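Local coordinates for protein galectin (PDB 6E20) that binds galactose-containing glycans as a zebrafish galectin-1-like lectin and probably acts in innate immunity, with a modelled interaction with the infectious hematopoietic necrosis virus envelope glycoprotein, at residues F77-D82 / T99-S104. Residues are numbered along the deposited sequence; the frame is centred on the assembly and turned at random.
Sequences FPFIQD and TLPDGS
L100 CD2 and P101 CD approach the F79 ring obliquely: CZ of the ring lies 3.9 Å from L100 CD2, while CE1 is the atom nearest P101 CD. With chi1 at -56° the F79 ring swings to the side of the backbone N, opposite the carbonyl carbon, and its far end reaches L100 and P101. On its own side of the contact F79 CD2 sits 4.1 Å above one face of the F77 ring, offset toward the rim; F49 meets F77, and F85 meets F79, edge to face. This aromatic cluster belongs to the galectin beta sandwich, where the loop from strand 72-74 to strand 85-91 packs on the turn joining strands 95-99 and 105-109 of the five-stranded sheet.

P78 is the centre of an inverse gamma turn and points its ring at the other loop. Side chains from three consecutive residues meet it, each crossing it at about a right angle: L100 CB approaches P78 CG, P101 CD lies 3.8 Å from that same CG, and D102 OD2 comes within 3.6 Å of P78 CB. P78 O also touches P101 CG. The contact is one of van der Waals touches between apolar side chains, joined by the D102 carboxylate and the P78 carbonyl oxygen, and buries 227 Å² over both sides.

The receiving surface is held by a type I turn from L100 to G103, closed by G103 N to L100 O at 2.9 Å; L100 N also bonds to S104 O. G103, at phi 78°, has a backbone shape that favours glycine. While its OD2 meets P78, the D102 carboxylate forms an Asx turn: S104 N donates to OD1 over 3.1 Å from 41° out of the carboxylate plane.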
loop_
_atom_site.group_PDB
_atom_site.type_symbol
_atom_site.label_atom_id
_atom_site.label_comp_id
_atom_site.label_asym_id
_atom_site.label_seq_id
_atom_site.Cartn_x
_atom_site.Cartn_y
_atom_site.Cartn_z
ATOM N N PHE B 77 16.669 -14.085 -12.390
ATOM C CA PHE B 77 16.466 -14.015 -10.920
ATOM C C PHE B 77 17.355 -12.948 -10.300
ATOM O O PHE B 77 18.326 -13.275 -9.627
ATOM C CB PHE B 77 16.747 -15.356 -10.243
ATOM C CG PHE B 77 16.097 -15.522 -8.893
ATOM C CD1 PHE B 77 14.749 -15.860 -8.784
ATOM C CD2 PHE B 77 16.844 -15.412 -7.724
ATOM C CE1 PHE B 77 14.163 -16.027 -7.534
ATOM C CE2 PHE B 77 16.249 -15.572 -6.482
ATOM C CZ PHE B 77 14.913 -15.889 -6.386
ATOM N N PRO B 78 17.018 -11.651 -10.445
ATOM C CA PRO B 78 17.822 -10.583 -9.859
ATOM C C PRO B 78 17.274 -10.203 -8.479
ATOM O O PRO B 78 17.047 -9.026 -8.256
ATOM C CB PRO B 78 17.620 -9.454 -10.883
ATOM C CG PRO B 78 16.160 -9.625 -11.276
ATOM C CD PRO B 78 15.888 -11.118 -11.221
ATOM N N PHE B 79 16.990 -11.192 -7.631
ATOM C CA PHE B 79 16.642 -10.969 -6.208
ATOM C C PHE B 79 17.750 -11.531 -5.341
ATOM O O PHE B 79 18.354 -12.554 -5.706
ATOM C CB PHE B 79 15.308 -11.610 -5.825
ATOM C CG PHE B 79 14.190 -11.131 -6.710
ATOM C CD1 PHE B 79 13.630 -9.877 -6.514
ATOM C CD2 PHE B 79 13.717 -11.919 -7.751
ATOM C CE1 PHE B 79 12.604 -9.421 -7.330
ATOM C CE2 PHE B 79 12.698 -11.456 -8.572
ATOM C CZ PHE B 79 12.155 -10.206 -8.363
ATOM N N ILE B 80 17.957 -10.901 -4.186
ATOM C CA ILE B 80 18.928 -11.384 -3.176
ATOM C C ILE B 80 18.317 -11.206 -1.806
ATOM O O ILE B 80 17.747 -10.114 -1.548
ATOM C CB ILE B 80 20.269 -10.633 -3.259
ATOM C CG1 ILE B 80 20.920 -10.740 -4.641
ATOM C CG2 ILE B 80 21.200 -11.124 -2.170
ATOM C CD1 ILE B 80 21.849 -9.595 -4.957
ATOM N N GLN B 81 18.528 -12.211 -0.950
ATOM C CA GLN B 81 18.155 -12.164 0.488
ATOM C C GLN B 81 18.692 -10.841 1.057
ATOM O O GLN B 81 19.891 -10.496 0.805
ATOM C CB GLN B 81 18.662 -13.397 1.249
ATOM C CG GLN B 81 18.025 -14.731 0.841
ATOM C CD GLN B 81 18.728 -15.489 -0.270
ATOM O OE1 GLN B 81 19.316 -14.910 -1.192
ATOM N NE2 GLN B 81 18.664 -16.814 -0.207
ATOM N N ASP B 82 17.816 -10.106 1.741
ATOM C CA ASP B 82 18.090 -8.840 2.474
ATOM C C ASP B 82 18.503 -7.693 1.535
ATOM O O ASP B 82 19.064 -6.720 2.043
ATOM C CB ASP B 82 19.191 -9.010 3.526
ATOM C CG ASP B 82 19.105 -7.975 4.640
ATOM O OD1 ASP B 82 18.028 -7.426 4.857
ATOM O OD2 ASP B 82 20.115 -7.727 5.287
ATOM N N THR B 99 8.376 -5.712 -15.093
ATOM C CA THR B 99 9.764 -5.219 -15.238
ATOM C C THR B 99 10.476 -5.512 -13.914
ATOM O O THR B 99 10.036 -5.032 -12.849
ATOM C CB THR B 99 9.793 -3.760 -15.714
ATOM O OG1 THR B 99 8.904 -3.655 -16.840
ATOM C CG2 THR B 99 11.187 -3.294 -16.059
ATOM N N LEU B 100 11.533 -6.305 -14.004
ATOM C CA LEU B 100 12.362 -6.728 -12.862
ATOM C C LEU B 100 13.415 -5.664 -12.601
ATOM O O LEU B 100 13.644 -4.823 -13.467
ATOM C CB LEU B 100 12.988 -8.062 -13.246
ATOM C CG LEU B 100 11.978 -9.192 -13.349
ATOM C CD1 LEU B 100 12.682 -10.492 -13.680
ATOM C CD2 LEU B 100 11.188 -9.308 -12.056
ATOM N N PRO B 101 14.084 -5.707 -11.418
ATOM C CA PRO B 101 15.103 -4.725 -11.047
ATOM C C PRO B 101 16.134 -4.494 -12.157
ATOM O O PRO B 101 16.418 -3.364 -12.451
ATOM C CB PRO B 101 15.813 -5.321 -9.823
ATOM C CG PRO B 101 14.827 -6.311 -9.242
ATOM C CD PRO B 101 13.900 -6.725 -10.372
ATOM N N ASP B 102 16.641 -5.568 -12.764
ATOM C CA ASP B 102 17.725 -5.485 -13.774
ATOM C C ASP B 102 17.151 -5.095 -15.147
ATOM O O ASP B 102 17.827 -5.358 -16.142
ATOM C CB ASP B 102 18.501 -6.804 -13.823
ATOM C CG ASP B 102 17.674 -7.965 -14.343
ATOM O OD1 ASP B 102 16.493 -7.728 -14.657
ATOM O OD2 ASP B 102 18.203 -9.103 -14.390
ATOM N N GLY B 103 15.946 -4.524 -15.216
ATOM C CA GLY B 103 15.358 -4.014 -16.475
ATOM C C GLY B 103 14.799 -5.125 -17.361
ATOM O O GLY B 103 14.120 -4.806 -18.353
ATOM N N SER B 104 15.032 -6.394 -17.022
ATOM C CA SER B 104 14.482 -7.556 -17.764
ATOM C C SER B 104 12.968 -7.642 -17.531
ATOM O O SER B 104 12.473 -6.963 -16.610
ATOM C CB SER B 104 15.166 -8.810 -17.359
ATOM O OG SER B 104 14.969 -9.032 -15.975
#